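Local coordinates for AT-rich interactive domain-containing protein 4 (Arabidopsis thaliana, PDB 6LQF) that recognises DNA and H3K4me3 histone tails through its ARID-PHD cassette as an ISWI component that regulates the floral transition, at residues Ile85-Gln90 against Thr110-Tyr115; Ala155-Asp160 against Gly166-Tyr171. All blocks are in the same frame, centred on the assembly; numbering follows the deposited sequence.

Contact 1 (Ile85-Gln90 against Thr110-Tyr115); sequences INWKGQ and TLKRHY. With nucleotides of chain D.
Lys112 lies across the indole of Trp87 at about a right angle, and its chain can be followed from protein to DNA. CB leaves the helix 107-118, and CG stands over the six-membered ring, 3.6 Å from its centroid and 14° off the normal, a CH-pi contact; its nearest ring atom is CE2 of Trp87, 3.5 Å away. CD moves on toward Trp87 NE1, at 3.9 Å. There the chain bends (chi3 80°); NZ is held mainly by Asn83 OD1 and also donates a longer hydrogen bond, 3.2 Å, to OP1 of DA6 of chain D. Ile85 CG2 covers the opposite indole face near the rim, Leu111 CB approaches CE3 of Trp87 obliquely, and NE1 bonds to Gly82 O. The first turn of helix 87-91, with its N-cap, grips phosphate: Trp87 N gives DG5 of chain D OP1 a 2.8 Å bond, Lys88 N bonds to OP2 of the same nucleotide, and Asn86 ND2, also bonded to Ala172 O, donates to OP1 of DA4 of chain D nearly straight (N-H...acceptor angle 170°). Asn86 OD1 caps helix 87-91, accepting from Gly89 N. In this ARID DNA-binding domain, the indole joins helices 87-91 and 107-118 and touches Val73 of helix 66-74, while Leu111 rests on Leu59 of strand 58-59.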
ATOM      1  N   ILE A  85      -6.357   3.499  -5.694  1.00 16.55           N
ATOM      2  CA  ILE A  85      -6.157   2.524  -4.596  1.00 17.43           C
ATOM      3  C   ILE A  85      -7.497   2.418  -3.872  1.00 17.39           C
ATOM      4  O   ILE A  85      -8.149   3.437  -3.639  1.00 17.52           O
ATOM      5  CB  ILE A  85      -5.021   2.989  -3.659  1.00 18.09           C
ATOM      6  CG1 ILE A  85      -3.687   2.846  -4.386  1.00 17.49           C
ATOM      7  CG2 ILE A  85      -5.020   2.230  -2.299  1.00 19.08           C
ATOM      8  CD1 ILE A  85      -2.545   3.627  -3.713  1.00 20.12           C
ATOM      9  N   ASN A  86      -7.936   1.212  -3.539  1.00 16.58           N
ATOM     10  CA  ASN A  86      -9.101   1.034  -2.694  1.00 15.49           C
ATOM     11  C   ASN A  86      -8.626   1.073  -1.255  1.00 15.97           C
ATOM     12  O   ASN A  86      -8.134   0.094  -0.706  1.00 16.31           O
ATOM     13  CB  ASN A  86      -9.796  -0.293  -3.014  1.00 16.96           C
ATOM     14  CG  ASN A  86     -11.061  -0.533  -2.212  1.00 15.59           C
ATOM     15  OD1 ASN A  86     -11.361   0.237  -1.294  1.00 16.56           O
ATOM     16  ND2 ASN A  86     -11.827  -1.599  -2.532  1.00 16.53           N
ATOM     17  N   TRP A  87      -8.777   2.250  -0.627  1.00 15.04           N
ATOM     18  CA  TRP A  87      -8.204   2.475   0.704  1.00 15.05           C
ATOM     19  C   TRP A  87      -8.983   1.701   1.761  1.00 18.17           C
ATOM     20  O   TRP A  87      -8.401   0.961   2.540  1.00 16.98           O
ATOM     21  CB  TRP A  87      -8.212   3.994   1.014  1.00 15.97           C
ATOM     22  CG  TRP A  87      -7.262   4.737   0.127  1.00 14.34           C
ATOM     23  CD1 TRP A  87      -7.521   5.201  -1.131  1.00 15.22           C
ATOM     24  CD2 TRP A  87      -5.905   5.054   0.402  1.00 15.81           C
ATOM     25  NE1 TRP A  87      -6.383   5.780  -1.685  1.00 17.53           N
ATOM     26  CE2 TRP A  87      -5.385   5.727  -0.727  1.00 15.77           C
ATOM     27  CE3 TRP A  87      -5.073   4.865   1.524  1.00 16.98           C
ATOM     28  CZ2 TRP A  87      -4.059   6.175  -0.765  1.00 18.04           C
ATOM     29  CZ3 TRP A  87      -3.775   5.355   1.497  1.00 21.13           C
ATOM     30  CH2 TRP A  87      -3.282   6.002   0.339  1.00 21.98           C
ATOM     31  N   LYS A  88     -10.302   1.854   1.797  1.00 16.26           N
ATOM     32  CA  LYS A  88     -11.076   1.073   2.766  1.00 17.84           C
ATOM     33  C   LYS A  88     -11.004  -0.432   2.561  1.00 17.73           C
ATOM     34  O   LYS A  88     -10.846  -1.237   3.519  1.00 19.31           O
ATOM     35  CB  LYS A  88     -12.527   1.541   2.758  1.00 20.43           C
ATOM     36  CG  LYS A  88     -13.397   0.804   3.748  1.00 26.19           C
ATOM     37  CD  LYS A  88     -14.644   1.664   4.087  1.00 36.34           C
ATOM     38  CE  LYS A  88     -15.589   1.027   5.113  1.00 36.08           C
ATOM     39  NZ  LYS A  88     -15.066   0.906   6.533  1.00 36.89           N
ATOM     40  N   GLY A  89     -11.104  -0.841   1.299  1.00 17.83           N
ATOM     41  CA  GLY A  89     -11.245  -2.253   0.979  1.00 19.96           C
ATOM     42  C   GLY A  89      -9.985  -3.060   0.784  1.00 18.16           C
ATOM     43  O   GLY A  89     -10.029  -4.294   0.936  1.00 23.18           O
ATOM     44  N   GLN A  90      -8.871  -2.445   0.420  1.00 16.06           N
ATOM     45  CA  GLN A  90      -7.634  -3.186   0.181  1.00 18.01           C
ATOM     46  C   GLN A  90      -6.464  -2.689   1.024  1.00 17.54           C
ATOM     47  O   GLN A  90      -5.523  -3.442   1.229  1.00 23.36           O
ATOM     48  CB  GLN A  90      -7.219  -3.108  -1.299  1.00 16.29           C
ATOM     49  CG  GLN A  90      -8.100  -3.951  -2.183  1.00 16.36           C
ATOM     50  CD  GLN A  90      -7.670  -3.857  -3.646  1.00 16.11           C
ATOM     51  OE1 GLN A  90      -6.451  -3.914  -3.938  1.00 17.37           O
ATOM     52  NE2 GLN A  90      -8.648  -3.730  -4.555  1.00 15.50           N
ATOM     53  N   THR A 110      -9.319   9.267   6.050  1.00 15.90           N
ATOM     54  CA  THR A 110      -8.433   9.273   7.207  1.00 17.41           C
ATOM     55  C   THR A 110      -7.061   8.683   6.873  1.00 16.93           C
ATOM     56  O   THR A 110      -6.006   9.256   7.227  1.00 17.82           O
ATOM     57  CB  THR A 110      -9.091   8.523   8.354  1.00 18.79           C
ATOM     58  OG1 THR A 110     -10.285   9.227   8.734  1.00 22.05           O
ATOM     59  CG2 THR A 110      -8.160   8.505   9.545  1.00 22.54           C
ATOM     60  N   LEU A 111      -7.052   7.544   6.156  1.00 16.71           N
ATOM     61  CA  LEU A 111      -5.776   6.922   5.820  1.00 16.60           C
ATOM     62  C   LEU A 111      -4.946   7.794   4.875  1.00 15.96           C
ATOM     63  O   LEU A 111      -3.725   7.855   4.998  1.00 17.72           O
ATOM     64  CB  LEU A 111      -5.997   5.542   5.185  1.00 17.58           C
ATOM     65  CG  LEU A 111      -6.457   4.480   6.151  1.00 17.13           C
ATOM     66  CD1 LEU A 111      -6.713   3.207   5.392  1.00 17.37           C
ATOM     67  CD2 LEU A 111      -5.391   4.206   7.219  1.00 18.93           C
ATOM     68  N   LYS A 112      -5.606   8.458   3.918  1.00 16.28           N
ATOM     69  CA  LYS A 112      -4.880   9.351   3.035  1.00 16.27           C
ATOM     70  C   LYS A 112      -4.255  10.511   3.817  1.00 17.69           C
ATOM     71  O   LYS A 112      -3.103  10.854   3.553  1.00 18.72           O
ATOM     72  CB  LYS A 112      -5.820   9.876   1.926  1.00 17.91           C
ATOM     73  CG  LYS A 112      -6.144   8.751   0.940  1.00 16.69           C
ATOM     74  CD  LYS A 112      -7.324   9.137   0.030  1.00 25.78           C
ATOM     75  CE  LYS A 112      -6.820  10.007  -1.030  1.00 32.91           C
ATOM     76  NZ  LYS A 112      -7.965  10.435  -1.963  1.00 31.02           N
ATOM     77  N   ARG A 113      -4.972  11.060   4.822  1.00 16.62           N
ATOM     78  CA  ARG A 113      -4.431  12.145   5.639  1.00 17.82           C
ATOM     79  C   ARG A 113      -3.245  11.640   6.472  1.00 18.13           C
ATOM     80  O   ARG A 113      -2.214  12.303   6.587  1.00 19.91           O
ATOM     81  CB  ARG A 113      -5.534  12.714   6.518  1.00 20.01           C
ATOM     82  CG  ARG A 113      -6.574  13.551   5.799  1.00 29.34           C
ATOM     83  CD  ARG A 113      -7.451  14.387   6.754  1.00 43.44           C
ATOM     84  NE  ARG A 113      -8.122  13.576   7.770  1.00 48.96           N
ATOM     85  CZ  ARG A 113      -7.624  13.336   8.981  1.00 46.03           C
ATOM     86  NH1 ARG A 113      -6.443  13.826   9.318  1.00 47.48           N
ATOM     87  NH2 ARG A 113      -8.291  12.594   9.848  1.00 47.36           N
ATOM     88  N   HIS A 114      -3.359  10.433   7.029  1.00 17.18           N
ATOM     89  CA  HIS A 114      -2.242   9.920   7.827  1.00 17.49           C
ATOM     90  C   HIS A 114      -1.047   9.624   6.926  1.00 17.36           C
ATOM     91  O   HIS A 114       0.104   9.790   7.361  1.00 19.16           O
ATOM     92  CB  HIS A 114      -2.612   8.629   8.548  1.00 18.24           C
ATOM     93  CG  HIS A 114      -3.549   8.797   9.714  1.00 17.09           C
ATOM     94  ND1 HIS A 114      -3.368   9.753  10.685  1.00 23.74           N
ATOM     95  CD2 HIS A 114      -4.622   8.056  10.104  1.00 19.54           C
ATOM     96  CE1 HIS A 114      -4.303   9.619  11.610  1.00 27.85           C
ATOM     97  NE2 HIS A 114      -5.077   8.597  11.285  1.00 24.41           N
ATOM     98  N   TYR A 115      -1.312   9.172   5.672  1.00 16.30           N
ATOM     99  CA  TYR A 115      -0.198   8.886   4.803  1.00 17.29           C
ATOM    100  C   TYR A 115       0.524  10.191   4.476  1.00 18.22           C
ATOM    101  O   TYR A 115       1.760  10.263   4.524  1.00 18.39           O
ATOM    102  CB  TYR A 115      -0.686   8.209   3.512  1.00 17.15           C
ATOM    103  CG  TYR A 115       0.430   7.564   2.722  1.00 17.29           C
ATOM    104  CD1 TYR A 115       1.261   8.316   1.863  1.00 16.80           C
ATOM    105  CD2 TYR A 115       0.652   6.209   2.808  1.00 16.13           C
ATOM    106  CE1 TYR A 115       2.275   7.719   1.128  1.00 16.09           C
ATOM    107  CE2 TYR A 115       1.644   5.629   2.078  1.00 18.17           C
ATOM    108  CZ  TYR A 115       2.447   6.372   1.248  1.00 16.94           C
ATOM    109  OH  TYR A 115       3.450   5.737   0.540  1.00 20.69           O
TER
ATOM    110  P    DG D   5     -11.906   4.437  -0.742  1.00 18.29           P
ATOM    111  OP1  DG D   5     -10.741   4.044  -1.538  1.00 19.68           O
ATOM    112  OP2  DG D   5     -11.942   4.034   0.719  1.00 18.36           O
ATOM    113  O5'  DG D   5     -12.067   5.989  -0.852  1.00 18.62           O
ATOM    114  C5'  DG D   5     -11.962   6.578  -2.152  1.00 20.07           C
ATOM    115  C4'  DG D   5     -12.437   8.029  -2.108  1.00 20.35           C
ATOM    116  O4'  DG D   5     -13.878   8.053  -1.919  1.00 21.18           O
ATOM    117  C3'  DG D   5     -11.834   8.871  -1.010  1.00 22.54           C
ATOM    118  O3'  DG D   5     -11.668  10.240  -1.522  1.00 23.75           O
ATOM    119  C2'  DG D   5     -12.906   8.800   0.065  1.00 20.79           C
ATOM    120  C1'  DG D   5     -14.190   8.801  -0.757  1.00 19.62           C
ATOM    121  N9   DG D   5     -15.319   8.140  -0.101  1.00 18.94           N
ATOM    122  C8   DG D   5     -15.342   6.890   0.435  1.00 18.49           C
ATOM    123  N7   DG D   5     -16.477   6.586   1.015  1.00 17.01           N
ATOM    124  C5   DG D   5     -17.253   7.725   0.807  1.00 18.12           C
ATOM    125  C6   DG D   5     -18.590   7.997   1.165  1.00 17.57           C
ATOM    126  O6   DG D   5     -19.377   7.261   1.790  1.00 19.10           O
ATOM    127  N1   DG D   5     -18.986   9.305   0.808  1.00 18.42           N
ATOM    128  C2   DG D   5     -18.212  10.158   0.083  1.00 18.98           C
ATOM    129  N2   DG D   5     -18.729  11.360  -0.193  1.00 21.82           N
ATOM    130  N3   DG D   5     -16.967   9.898  -0.279  1.00 17.25           N
ATOM    131  C4   DG D   5     -16.562   8.652   0.096  1.00 16.17           C
ATOM    132  P    DA D   4     -15.569  -1.419  -1.075  1.00 20.94           P
ATOM    133  OP1  DA D   4     -14.288  -2.135  -1.385  1.00 20.35           O
ATOM    134  OP2  DA D   4     -16.226  -1.655   0.245  1.00 22.40           O
ATOM    135  O5'  DA D   4     -15.257   0.159  -1.153  1.00 19.22           O
ATOM    136  C5'  DA D   4     -14.666   0.676  -2.356  1.00 18.28           C
ATOM    137  C4'  DA D   4     -14.620   2.177  -2.327  1.00 18.33           C
ATOM    138  O4'  DA D   4     -15.988   2.687  -2.326  1.00 18.77           O
ATOM    139  C3'  DA D   4     -13.913   2.749  -1.087  1.00 19.31           C
ATOM    140  O3'  DA D   4     -13.171   3.863  -1.531  1.00 20.18           O
ATOM    141  C2'  DA D   4     -15.096   3.214  -0.263  1.00 17.28           C
ATOM    142  C1'  DA D   4     -16.028   3.727  -1.369  1.00 18.88           C
ATOM    143  N9   DA D   4     -17.400   3.902  -0.972  1.00 19.18           N
ATOM    144  C8   DA D   4     -18.198   3.076  -0.241  1.00 22.67           C
ATOM    145  N7   DA D   4     -19.430   3.560  -0.067  1.00 23.71           N
ATOM    146  C5   DA D   4     -19.403   4.759  -0.730  1.00 18.65           C
ATOM    147  C6   DA D   4     -20.388   5.773  -0.928  1.00 19.69           C
ATOM    148  N6   DA D   4     -21.619   5.723  -0.398  1.00 20.70           N
ATOM    149  N1   DA D   4     -20.026   6.859  -1.602  1.00 17.90           N
ATOM    150  C2   DA D   4     -18.809   6.926  -2.143  1.00 18.77           C
ATOM    151  N3   DA D   4     -17.811   6.032  -2.053  1.00 17.63           N
ATOM    152  C4   DA D   4     -18.190   4.967  -1.335  1.00 16.98           C
ATOM    153  P    DA D   6     -11.264  11.462  -0.606  1.00 27.47           P
ATOM    154  OP1  DA D   6     -10.472  12.312  -1.408  1.00 39.05           O
ATOM    155  OP2  DA D   6     -10.736  11.008   0.631  1.00 29.42           O
ATOM    156  O5'  DA D   6     -12.658  12.124  -0.287  1.00 26.04           O
ATOM    157  C5'  DA D   6     -13.458  12.717  -1.297  1.00 27.68           C
ATOM    158  C4'  DA D   6     -14.422  13.717  -0.703  1.00 28.87           C
ATOM    159  O4'  DA D   6     -15.497  13.055  -0.013  1.00 24.94           O
ATOM    160  C3'  DA D   6     -13.818  14.692   0.300  1.00 26.11           C
ATOM    161  O3'  DA D   6     -14.463  15.945   0.073  1.00 28.15           O
ATOM    162  C2'  DA D   6     -14.166  14.054   1.627  1.00 21.96           C
ATOM    163  C1'  DA D   6     -15.496  13.388   1.366  1.00 22.10           C
ATOM    164  N9   DA D   6     -15.744  12.157   2.113  1.00 18.92           N
ATOM    165  C8   DA D   6     -14.879  11.106   2.245  1.00 20.28           C
ATOM    166  N7   DA D   6     -15.383  10.081   2.877  1.00 18.62           N
ATOM    167  C5   DA D   6     -16.654  10.500   3.229  1.00 16.58           C
ATOM    168  C6   DA D   6     -17.691   9.878   3.931  1.00 18.12           C
ATOM    169  N6   DA D   6     -17.611   8.655   4.439  1.00 18.28           N
ATOM    170  N1   DA D   6     -18.840  10.562   4.087  1.00 19.18           N
ATOM    171  C2   DA D   6     -18.925  11.786   3.571  1.00 19.32           C
ATOM    172  N3   DA D   6     -18.025  12.478   2.897  1.00 21.73           N
ATOM    173  C4   DA D   6     -16.892  11.775   2.759  1.00 18.39           C
TER

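Contact 2 (Ala155-Asp160 against Gly166-Tyr171); sequences AHFGCD and GAFKDY. With ZN (zinc ion), chain G.
In this PHD finger, the ring of Phe157 receives Phe168 CB over one face, 4.0 Å from its centroid, while Gly166 O sits in its plane at the edge, 3.0 Å from Phe157 CZ. The edge of the Phe168 ring also turns toward the face of Phe157 in an edge-to-face pair, centroids 5.6 Å apart and planes at 64°. Tyr171 completes an aromatic cluster from an oblique direction, its CE2 3.5 Å from Phe157 CE1; at the edge of its own ring, in plane, lie Gly166 O and Phe168 O. The cluster packs the short 3-10 turn after strand 154-156 against helix 168-172. Phe157 reaches across because its CG is anti to the backbone N (chi1 -169°), and both it and Phe168 touch Val146 of the paired strand 145-147.

His156, just before Phe157, and Cys159, two residues after it, bind a zinc ion through ND1 and SG, with Cys134 and Cys137 completing the site. The zinc at ND1 and Thr141 O at NE2 together fix the rotation of the imidazole. On the helix side, the bound peptide makes backbone hydrogen bonds with Tyr171 and packs a polar side chain on Phe168; these two rings line part of the peptide site, with Phe157 packed against them. The phenol is tethered within its own segment, where Gly166 N donates to Tyr171 OH over 2.9 Å at an N-H...acceptor angle of 169°.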
ATOM      1  N   ALA A 155      -1.048  -7.501 -14.145  1.00 18.04           N
ATOM      2  CA  ALA A 155      -1.572  -7.472 -15.510  1.00 17.69           C
ATOM      3  C   ALA A 155      -2.587  -6.358 -15.690  1.00 20.15           C
ATOM      4  O   ALA A 155      -3.409  -6.092 -14.805  1.00 20.22           O
ATOM      5  CB  ALA A 155      -2.219  -8.814 -15.854  1.00 21.46           C
ATOM      6  N   HIS A 156      -2.579  -5.682 -16.831  1.00 19.67           N
ATOM      7  CA  HIS A 156      -3.751  -4.894 -17.145  1.00 20.10           C
ATOM      8  C   HIS A 156      -4.971  -5.770 -17.281  1.00 23.15           C
ATOM      9  O   HIS A 156      -4.948  -6.766 -18.036  1.00 21.91           O
ATOM     10  CB  HIS A 156      -3.629  -4.202 -18.517  1.00 19.01           C
ATOM     11  CG  HIS A 156      -2.563  -3.168 -18.588  1.00 22.08           C
ATOM     12  ND1 HIS A 156      -1.426  -3.323 -19.349  1.00 21.94           N
ATOM     13  CD2 HIS A 156      -2.412  -1.976 -17.933  1.00 22.27           C
ATOM     14  CE1 HIS A 156      -0.681  -2.229 -19.270  1.00 29.54           C
ATOM     15  NE2 HIS A 156      -1.236  -1.419 -18.376  1.00 26.91           N
ATOM     16  N   PHE A 157      -6.077  -5.366 -16.701  1.00 19.19           N
ATOM     17  CA  PHE A 157      -7.314  -6.116 -16.842  1.00 22.57           C
ATOM     18  C   PHE A 157      -7.687  -6.252 -18.310  1.00 26.75           C
ATOM     19  O   PHE A 157      -8.126  -7.336 -18.751  1.00 26.66           O
ATOM     20  CB  PHE A 157      -8.416  -5.404 -16.058  1.00 25.76           C
ATOM     21  CG  PHE A 157      -9.659  -6.208 -15.908  1.00 29.83           C
ATOM     22  CD1 PHE A 157      -9.656  -7.340 -15.116  1.00 32.69           C
ATOM     23  CD2 PHE A 157     -10.843  -5.803 -16.509  1.00 37.68           C
ATOM     24  CE1 PHE A 157     -10.821  -8.104 -14.963  1.00 42.51           C
ATOM     25  CE2 PHE A 157     -12.014  -6.559 -16.364  1.00 38.98           C
ATOM     26  CZ  PHE A 157     -11.992  -7.707 -15.585  1.00 39.04           C
ATOM     27  N   GLY A 158      -7.452  -5.160 -19.047  1.00 23.30           N
ATOM     28  CA  GLY A 158      -7.759  -5.077 -20.488  1.00 24.84           C
ATOM     29  C   GLY A 158      -6.910  -5.971 -21.344  1.00 27.15           C
ATOM     30  O   GLY A 158      -7.277  -6.247 -22.510  1.00 30.23           O
ATOM     31  N   CYS A 159      -5.787  -6.448 -20.835  1.00 26.71           N
ATOM     32  CA  CYS A 159      -4.922  -7.322 -21.655  1.00 23.78           C
ATOM     33  C   CYS A 159      -5.301  -8.801 -21.501  1.00 29.14           C
ATOM     34  O   CYS A 159      -4.724  -9.671 -22.150  1.00 30.70           O
ATOM     35  CB  CYS A 159      -3.432  -7.128 -21.316  1.00 26.80           C
ATOM     36  SG  CYS A 159      -2.677  -5.592 -21.980  1.00 24.10           S
ATOM     37  N   ASP A 160      -6.261  -9.088 -20.636  1.00 27.47           N
ATOM     38  CA  ASP A 160      -6.687 -10.464 -20.427  1.00 24.94           C
ATOM     39  C   ASP A 160      -8.016 -10.622 -21.192  1.00 32.04           C
ATOM     40  O   ASP A 160      -9.034 -10.108 -20.777  1.00 38.54           O
ATOM     41  CB  ASP A 160      -6.824 -10.770 -18.919  1.00 24.25           C
ATOM     42  CG  ASP A 160      -7.081 -12.219 -18.661  1.00 27.67           C
ATOM     43  OD1 ASP A 160      -7.520 -12.956 -19.596  1.00 27.92           O
ATOM     44  OD2 ASP A 160      -6.842 -12.657 -17.514  1.00 26.63           O
ATOM     45  N   GLY A 166     -14.606 -11.741 -14.381  1.00 29.03           N
ATOM     46  CA  GLY A 166     -15.646 -10.884 -13.846  1.00 35.33           C
ATOM     47  C   GLY A 166     -15.480  -9.451 -14.331  1.00 34.48           C
ATOM     48  O   GLY A 166     -14.589  -9.166 -15.110  1.00 36.52           O
ATOM     49  N   ALA A 167     -16.354  -8.554 -13.880  1.00 29.43           N
ATOM     50  CA  ALA A 167     -16.138  -7.124 -14.112  1.00 25.70           C
ATOM     51  C   ALA A 167     -14.987  -6.671 -13.237  1.00 25.51           C
ATOM     52  O   ALA A 167     -14.765  -7.239 -12.173  1.00 27.51           O
ATOM     53  CB  ALA A 167     -17.380  -6.311 -13.792  1.00 34.64           C
ATOM     54  N   PHE A 168     -14.275  -5.636 -13.657  1.00 25.02           N
ATOM     55  CA  PHE A 168     -13.143  -5.185 -12.864  1.00 24.42           C
ATOM     56  C   PHE A 168     -13.566  -4.816 -11.447  1.00 21.90           C
ATOM     57  O   PHE A 168     -12.850  -5.113 -10.487  1.00 21.23           O
ATOM     58  CB  PHE A 168     -12.456  -3.996 -13.522  1.00 25.22           C
ATOM     59  CG  PHE A 168     -11.340  -3.436 -12.692  1.00 22.55           C
ATOM     60  CD1 PHE A 168     -10.134  -4.130 -12.617  1.00 20.73           C
ATOM     61  CD2 PHE A 168     -11.475  -2.228 -12.018  1.00 21.82           C
ATOM     62  CE1 PHE A 168      -9.067  -3.655 -11.857  1.00 23.47           C
ATOM     63  CE2 PHE A 168     -10.444  -1.756 -11.210  1.00 23.58           C
ATOM     64  CZ  PHE A 168      -9.205  -2.459 -11.152  1.00 24.60           C
ATOM     65  N   LYS A 169     -14.742  -4.215 -11.303  1.00 22.46           N
ATOM     66  CA  LYS A 169     -15.178  -3.756  -9.991  1.00 26.39           C
ATOM     67  C   LYS A 169     -15.354  -4.945  -9.023  1.00 21.74           C
ATOM     68  O   LYS A 169     -15.245  -4.756  -7.794  1.00 21.93           O
ATOM     69  CB  LYS A 169     -16.476  -2.943 -10.134  1.00 29.11           C
ATOM     70  CG  LYS A 169     -17.681  -3.786 -10.503  1.00 34.75           C
ATOM     71  CD  LYS A 169     -18.919  -2.903 -10.535  1.00 49.66           C
ATOM     72  CE  LYS A 169     -20.123  -3.626 -11.101  1.00 59.80           C
ATOM     73  NZ  LYS A 169     -21.182  -2.634 -11.441  1.00 67.28           N
ATOM     74  N   ASP A 170     -15.575  -6.146  -9.567  1.00 21.91           N
ATOM     75  CA  ASP A 170     -15.738  -7.293  -8.687  1.00 21.75           C
ATOM     76  C   ASP A 170     -14.416  -7.900  -8.237  1.00 20.44           C
ATOM     77  O   ASP A 170     -14.405  -8.641  -7.268  1.00 21.85           O
ATOM     78  CB  ASP A 170     -16.607  -8.340  -9.360  1.00 27.67           C
ATOM     79  CG  ASP A 170     -18.059  -7.926  -9.395  1.00 43.01           C
ATOM     80  OD1 ASP A 170     -18.535  -7.290  -8.423  1.00 37.91           O
ATOM     81  OD2 ASP A 170     -18.724  -8.237 -10.393  1.00 44.50           O
ATOM     82  N   TYR A 171     -13.325  -7.534  -8.894  1.00 19.94           N
ATOM     83  CA  TYR A 171     -11.976  -7.826  -8.414  1.00 18.51           C
ATOM     84  C   TYR A 171     -11.534  -6.754  -7.412  1.00 18.18           C
ATOM     85  O   TYR A 171     -10.872  -7.086  -6.429  1.00 18.54           O
ATOM     86  CB  TYR A 171     -10.986  -7.862  -9.577  1.00 17.43           C
ATOM     87  CG  TYR A 171     -11.270  -9.012 -10.501  1.00 19.75           C
ATOM     88  CD1 TYR A 171     -10.752 -10.266 -10.246  1.00 18.76           C
ATOM     89  CD2 TYR A 171     -12.103  -8.840 -11.604  1.00 21.59           C
ATOM     90  CE1 TYR A 171     -11.049 -11.359 -11.099  1.00 20.50           C
ATOM     91  CE2 TYR A 171     -12.385  -9.915 -12.437  1.00 25.86           C
ATOM     92  CZ  TYR A 171     -11.861 -11.164 -12.163  1.00 23.13           C
ATOM     93  OH  TYR A 171     -12.113 -12.289 -12.949  1.00 26.63           O
TER
HETATM   94 ZN    ZN G 803      -0.992  -4.956 -20.583  1.00 22.45          ZN

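Contact 1 belongs to the ARID domain and contact 2 to the PHD finger. They follow one another along the chain, with centres 21 Å apart; their nearest atoms are about 4 Å apart but do not touch. Ala172, directly after 166-171, bridges the domains: its O accepts from Asn86 ND2 and Gln90 NE2. DNA and peptide each touch residues of both contacts. Of the two, contact 1 makes the phosphate hydrogen bonds, while Lys169 of contact 2 packs on a phosphate; Gln90 of contact 1 bonds to the peptide on which Phe168 and Tyr171 also pack. This geometry is consistent with the two domains acting as one cassette in joint recognition of DNA and H3K4me3.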